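Local coordinates for cytoplasmic export protein 1 (Saccharomyces cerevisiae, PDB 3VWA), which takes part in nuclear tRNA export, binding tRNA and perhaps collecting it from export receptors at the nuclear pore for delivery to the translation machinery, at residues P205-V210 with T232-S237; G108-I113 with R236-I241. One frame throughout, in Å; residues are numbered along the deposited sequence.

Interaction 1: residues P205-V210 with T232-S237; sequences PKDWIV and TETWRS
D207 and T234 meet through both oxygens of the carboxylate. OD2 of D207 accepts a short bond of 2.6 Å from OG1 of T234, while OD1 of D207 takes the backbone N of the same threonine at 3.2 Å. Each oxygen uses its syn lone pair, and the two bonds together should fix the rotation of the carboxylate. A chi1 of 58° sets CG of D207 between its own backbone N and carbonyl carbon, which turns the acid toward the first turn of helix 233-237. Aspartate suits this place because early helix N-H groups lack partners within the helix, and its charge would probably be favoured at this end. A water also receives the N-H of E233 and donates to OD1 of D207.

The indole of W208 runs nearly at right angles to T232. Its NE1 reaches OG1 of T232 at 2.8 Å, with the hydroxyl only 10° out of the ring plane. T232 is the N-cap residue of helix 233-237, and its OG1 also accepts a weak bond from W235 N and bonds to L229 O, so a threonine here serves three partners. Over one face of the indole, toward its rim, lie CG of P205 and CG2 of T234, 3.7 Å from each other; the proline ring and the threonine methyl are both apolar and suit the face of an indole. CZ2 of W208 comes to the edge of the W235 ring, 3.9 Å from CE3.

The contact lies at the surface of the domain, where W208 and W235 also pack on L229 of helix 222-231, and both T234 and W208 rest on E110 of helix 106-122.

Interaction 2: residues G108-I113 with R236-I241; sequences GVELGI and RSNPLI
The amide of N238 and the carboxylate of E110 stand almost upright to each other, their planes 78° apart. ND2 of N238 donates to OE1 of E110 at 3.1 Å, arriving over a face of the carboxylate, 47° out of its plane, and the oxygen is likewise tilted away from the plane of the amide. ND2 also lies 3.3 Å from CB of E110, the two side chains running antiparallel alongside each other. The amide oxygen OD1 makes N238 the N-cap of helix 239-248, in what is probably the kinase-like domain that precedes the HEAT repeats.

OD1 of N238 accepts from I241 N at 3.0 Å, this donor lying above the carbonyl plane, and more weakly from L240 N. With CG anti to the backbone N (chi1 -172°), the amide can turn its oxygen to its own helix and its nitrogen to helix 106-122. Asparagine fits because it both accepts and donates; ND2 is gripped a second time by the carbonyl of F107. E110, buried, has its other oxygen, OE2, in a salt bridge with K106, which should help to keep the acid charged.

Beside this polar link lies an apolar patch. L111 crosses L240 at about a right angle, with CG of L111 4.2 Å from CB of L240, and CD2 of L111 lies 4.1 Å from CG1 of I241. Branched aliphatic chains fill such a seam without asking for polar partners. L240 continues onto F107 and I275, and its CD1 ends 4.1 Å from the backbone N of G108.

How the interactions relate
From the N terminus, helix 106-122 comes first and supplies residues 108-113 of interaction 2, whose partner arrives only after more than 120 further residues. Within that long loop lies the short one closed by interaction 1: residues 205-210 meet 232-237 after a largely helical excursion through helices 209-216 and 222-231. The loops therefore nest, and their C-terminal sides overlap at R236 and S237, which themselves make no cross-segment contact in either. E110 joins them physically, its OE1 3.2 Å from CG2 of T234 and its CG packed against CH2 of W208. Together they tie the segments around helices 209-216, 233-237 and 239-248 to helix 106-122, before the chain enters its later HEAT-repeat region.

Interaction 1: residues P205-V210 with T232-S237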
loop_
_atom_site.group_PDB
_atom_site.type_symbol
_atom_site.label_atom_id
_atom_site.label_comp_id
_atom_site.label_asym_id
_atom_site.label_seq_id
_atom_site.Cartn_x
_atom_site.Cartn_y
_atom_site.Cartn_z
ATOM N N PRO A 205 -22.765 -17.613 7.521
ATOM C CA PRO A 205 -22.835 -17.887 8.934
ATOM C C PRO A 205 -24.046 -18.771 9.225
ATOM O O PRO A 205 -25.132 -18.539 8.680
ATOM C CB PRO A 205 -23.034 -16.495 9.553
ATOM C CG PRO A 205 -22.393 -15.564 8.583
ATOM C CD PRO A 205 -22.701 -16.164 7.232
ATOM N N LYS A 206 -23.843 -19.755 10.093
ATOM C CA LYS A 206 -24.907 -20.647 10.568
ATOM C C LYS A 206 -26.052 -19.812 11.098
ATOM O O LYS A 206 -27.200 -20.015 10.702
ATOM C CB LYS A 206 -24.368 -21.564 11.671
ATOM C CG LYS A 206 -23.762 -22.873 11.193
ATOM C CD LYS A 206 -22.975 -22.739 9.892
ATOM C CE LYS A 206 -23.064 -24.010 9.051
ATOM N NZ LYS A 206 -24.450 -24.575 9.023
ATOM N N ASP A 207 -25.719 -18.830 11.938
ATOM C CA ASP A 207 -26.739 -17.990 12.568
ATOM C C ASP A 207 -27.316 -16.930 11.632
ATOM O O ASP A 207 -28.136 -16.101 12.051
ATOM C CB ASP A 207 -26.240 -17.368 13.885
ATOM C CG ASP A 207 -24.983 -16.531 13.708
ATOM O OD1 ASP A 207 -24.454 -16.029 14.720
ATOM O OD2 ASP A 207 -24.508 -16.393 12.569
ATOM N N TRP A 208 -26.906 -16.959 10.368
ATOM C CA TRP A 208 -27.534 -16.098 9.362
ATOM C C TRP A 208 -28.383 -16.879 8.404
ATOM O O TRP A 208 -29.080 -16.299 7.577
ATOM C CB TRP A 208 -26.473 -15.298 8.588
ATOM C CG TRP A 208 -25.835 -14.162 9.387
ATOM C CD1 TRP A 208 -25.872 -13.945 10.781
ATOM C CD2 TRP A 208 -25.030 -13.073 8.865
ATOM N NE1 TRP A 208 -25.177 -12.797 11.123
ATOM C CE2 TRP A 208 -24.657 -12.227 10.026
ATOM C CE3 TRP A 208 -24.613 -12.687 7.584
ATOM C CZ2 TRP A 208 -23.875 -11.073 9.878
ATOM C CZ3 TRP A 208 -23.839 -11.514 7.456
ATOM C CH2 TRP A 208 -23.467 -10.751 8.569
ATOM N N ILE A 209 -28.316 -18.211 8.478
ATOM C CA ILE A 209 -29.012 -19.020 7.482
ATOM C C ILE A 209 -30.502 -18.695 7.387
ATOM O O ILE A 209 -31.046 -18.511 6.294
ATOM C CB ILE A 209 -28.763 -20.537 7.659
ATOM C CG1 ILE A 209 -27.460 -20.935 6.961
ATOM C CG2 ILE A 209 -29.900 -21.328 7.041
ATOM C CD1 ILE A 209 -26.961 -22.330 7.318
ATOM N N VAL A 210 -31.164 -18.569 8.522
ATOM C CA VAL A 210 -32.611 -18.505 8.458
ATOM C C VAL A 210 -32.998 -17.113 8.033
ATOM O O VAL A 210 -33.905 -16.934 7.200
ATOM C CB VAL A 210 -33.281 -18.871 9.789
ATOM C CG1 VAL A 210 -34.717 -18.369 9.803
ATOM C CG2 VAL A 210 -33.214 -20.383 10.011
ATOM N N THR A 232 -27.046 -11.139 16.065
ATOM C CA THR A 232 -26.449 -12.455 16.043
ATOM C C THR A 232 -25.022 -12.405 16.599
ATOM O O THR A 232 -24.394 -11.336 16.670
ATOM C CB THR A 232 -26.431 -13.003 14.626
ATOM O OG1 THR A 232 -25.667 -12.109 13.794
ATOM C CG2 THR A 232 -27.840 -13.128 14.119
ATOM N N GLU A 233 -24.517 -13.566 16.987
ATOM C CA GLU A 233 -23.162 -13.665 17.519
ATOM C C GLU A 233 -22.147 -13.265 16.435
ATOM O O GLU A 233 -21.166 -12.606 16.729
ATOM C CB GLU A 233 -22.901 -15.069 18.094
ATOM C CG GLU A 233 -21.487 -15.317 18.638
ATOM C CD GLU A 233 -21.045 -14.383 19.792
ATOM O OE1 GLU A 233 -19.807 -14.178 19.968
ATOM O OE2 GLU A 233 -21.913 -13.841 20.529
ATOM N N THR A 234 -22.415 -13.651 15.189
ATOM C CA THR A 234 -21.531 -13.323 14.052
ATOM C C THR A 234 -21.293 -11.827 13.920
ATOM O O THR A 234 -20.153 -11.350 13.894
ATOM C CB THR A 234 -22.121 -13.870 12.753
ATOM O OG1 THR A 234 -22.187 -15.285 12.868
ATOM C CG2 THR A 234 -21.297 -13.464 11.483
ATOM N N TRP A 235 -22.392 -11.094 13.863
ATOM C CA TRP A 235 -22.335 -9.672 13.760
ATOM C C TRP A 235 -21.523 -9.025 14.849
ATOM O O TRP A 235 -20.742 -8.141 14.562
ATOM C CB TRP A 235 -23.739 -9.124 13.707
ATOM C CG TRP A 235 -23.821 -7.648 13.405
ATOM C CD1 TRP A 235 -23.560 -6.595 14.278
ATOM C CD2 TRP A 235 -24.235 -6.993 12.148
ATOM N NE1 TRP A 235 -23.753 -5.401 13.671
ATOM C CE2 TRP A 235 -24.149 -5.548 12.404
ATOM C CE3 TRP A 235 -24.625 -7.432 10.907
ATOM C CZ2 TRP A 235 -24.480 -4.598 11.441
ATOM C CZ3 TRP A 235 -24.925 -6.477 9.933
ATOM C CH2 TRP A 235 -24.866 -5.086 10.203
ATOM N N ARG A 236 -21.689 -9.471 16.093
ATOM C CA ARG A 236 -21.142 -8.807 17.273
ATOM C C ARG A 236 -19.702 -9.229 17.475
ATOM O O ARG A 236 -18.944 -8.534 18.123
ATOM C CB ARG A 236 -21.953 -9.185 18.529
ATOM C CG ARG A 236 -23.369 -8.600 18.625
ATOM C CD ARG A 236 -23.953 -8.885 20.018
ATOM N NE ARG A 236 -25.264 -8.269 20.298
ATOM C CZ ARG A 236 -26.357 -8.955 20.661
ATOM N NH1 ARG A 236 -27.510 -8.329 20.898
ATOM N NH2 ARG A 236 -26.303 -10.278 20.790
ATOM N N SER A 237 -19.358 -10.409 16.958
ATOM C CA SER A 237 -17.980 -10.934 16.911
ATOM C C SER A 237 -17.091 -10.221 15.867
ATOM O O SER A 237 -15.861 -10.227 16.009
ATOM C CB SER A 237 -17.979 -12.441 16.546
ATOM O OG SER A 237 -18.426 -13.220 17.655
HETATM O O HOH W 1 -25.807 -15.870 17.140
#

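Interaction 2: residues G108-I113 with R236-I241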
loop_
_atom_site.group_PDB
_atom_site.type_symbol
_atom_site.label_atom_id
_atom_site.label_comp_id
_atom_site.label_asym_id
_atom_site.label_seq_id
_atom_site.Cartn_x
_atom_site.Cartn_y
_atom_site.Cartn_z
ATOM N N GLY A 108 -14.421 -9.245 6.230
ATOM C CA GLY A 108 -14.510 -8.328 5.082
ATOM C C GLY A 108 -15.874 -8.311 4.432
ATOM O O GLY A 108 -16.508 -7.233 4.272
ATOM N N VAL A 109 -16.318 -9.515 4.019
ATOM C CA VAL A 109 -17.535 -9.698 3.236
ATOM C C VAL A 109 -18.698 -9.225 4.132
ATOM O O VAL A 109 -19.605 -8.540 3.677
ATOM C CB VAL A 109 -17.721 -11.224 2.838
ATOM C CG1 VAL A 109 -19.062 -11.494 2.124
ATOM C CG2 VAL A 109 -16.569 -11.742 1.984
ATOM N N GLU A 110 -18.653 -9.584 5.406
ATOM C CA GLU A 110 -19.685 -9.223 6.341
ATOM C C GLU A 110 -19.711 -7.692 6.566
ATOM O O GLU A 110 -20.767 -7.103 6.682
ATOM C CB GLU A 110 -19.481 -9.945 7.705
ATOM C CG GLU A 110 -19.858 -11.435 7.754
ATOM C CD GLU A 110 -19.249 -12.160 8.954
ATOM O OE1 GLU A 110 -19.151 -11.542 10.054
ATOM O OE2 GLU A 110 -18.871 -13.344 8.797
ATOM N N LEU A 111 -18.542 -7.086 6.664
ATOM C CA LEU A 111 -18.423 -5.622 6.727
ATOM C C LEU A 111 -19.068 -4.948 5.512
ATOM O O LEU A 111 -19.839 -4.024 5.674
ATOM C CB LEU A 111 -16.960 -5.212 6.887
ATOM C CG LEU A 111 -16.565 -3.841 7.496
ATOM C CD1 LEU A 111 -15.790 -3.027 6.496
ATOM C CD2 LEU A 111 -17.679 -3.018 8.145
ATOM N N GLY A 112 -18.830 -5.460 4.304
ATOM C CA GLY A 112 -19.430 -4.827 3.112
ATOM C C GLY A 112 -20.931 -4.971 3.122
ATOM O O GLY A 112 -21.691 -4.038 2.847
ATOM N N ILE A 113 -21.383 -6.152 3.506
ATOM C CA ILE A 113 -22.829 -6.386 3.628
ATOM C C ILE A 113 -23.447 -5.405 4.610
ATOM O O ILE A 113 -24.538 -4.896 4.371
ATOM C CB ILE A 113 -23.107 -7.828 4.081
ATOM C CG1 ILE A 113 -22.855 -8.770 2.888
ATOM C CG2 ILE A 113 -24.525 -7.991 4.576
ATOM C CD1 ILE A 113 -22.849 -10.241 3.300
ATOM N N ARG A 236 -21.689 -9.471 16.093
ATOM C CA ARG A 236 -21.142 -8.807 17.273
ATOM C C ARG A 236 -19.702 -9.229 17.475
ATOM O O ARG A 236 -18.944 -8.534 18.123
ATOM C CB ARG A 236 -21.953 -9.185 18.529
ATOM C CG ARG A 236 -23.369 -8.600 18.625
ATOM C CD ARG A 236 -23.953 -8.885 20.018
ATOM N NE ARG A 236 -25.264 -8.269 20.298
ATOM C CZ ARG A 236 -26.357 -8.955 20.661
ATOM N NH1 ARG A 236 -27.510 -8.329 20.898
ATOM N NH2 ARG A 236 -26.303 -10.278 20.790
ATOM N N SER A 237 -19.358 -10.409 16.958
ATOM C CA SER A 237 -17.980 -10.934 16.911
ATOM C C SER A 237 -17.091 -10.221 15.867
ATOM O O SER A 237 -15.861 -10.227 16.009
ATOM C CB SER A 237 -17.979 -12.441 16.546
ATOM O OG SER A 237 -18.426 -13.220 17.655
ATOM N N ASN A 238 -17.702 -9.625 14.834
ATOM C CA ASN A 238 -16.926 -9.109 13.741
ATOM C C ASN A 238 -16.177 -7.865 14.219
ATOM O O ASN A 238 -16.787 -6.838 14.485
ATOM C CB ASN A 238 -17.844 -8.809 12.575
ATOM C CG ASN A 238 -17.081 -8.442 11.332
ATOM O OD1 ASN A 238 -16.077 -7.753 11.389
ATOM N ND2 ASN A 238 -17.551 -8.917 10.206
ATOM N N PRO A 239 -14.850 -7.970 14.369
ATOM C CA PRO A 239 -14.028 -6.877 14.833
ATOM C C PRO A 239 -13.901 -5.769 13.770
ATOM O O PRO A 239 -13.562 -4.647 14.106
ATOM C CB PRO A 239 -12.657 -7.530 15.062
ATOM C CG PRO A 239 -12.648 -8.739 14.166
ATOM C CD PRO A 239 -14.060 -9.176 14.026
ATOM N N LEU A 240 -14.133 -6.082 12.507
ATOM C CA LEU A 240 -14.061 -5.036 11.495
ATOM C C LEU A 240 -15.355 -4.203 11.523
ATOM O O LEU A 240 -15.314 -3.034 11.330
ATOM C CB LEU A 240 -13.815 -5.624 10.106
ATOM C CG LEU A 240 -12.405 -6.178 9.886
ATOM C CD1 LEU A 240 -12.204 -6.567 8.429
ATOM C CD2 LEU A 240 -11.306 -5.204 10.329
ATOM N N ILE A 241 -16.490 -4.808 11.828
ATOM C CA ILE A 241 -17.714 -4.037 11.902
ATOM C C ILE A 241 -17.591 -2.928 12.976
ATOM O O ILE A 241 -17.885 -1.746 12.712
ATOM C CB ILE A 241 -18.924 -4.947 12.147
ATOM C CG1 ILE A 241 -19.204 -5.732 10.867
ATOM C CG2 ILE A 241 -20.151 -4.118 12.538
ATOM C CD1 ILE A 241 -20.444 -6.587 10.931
#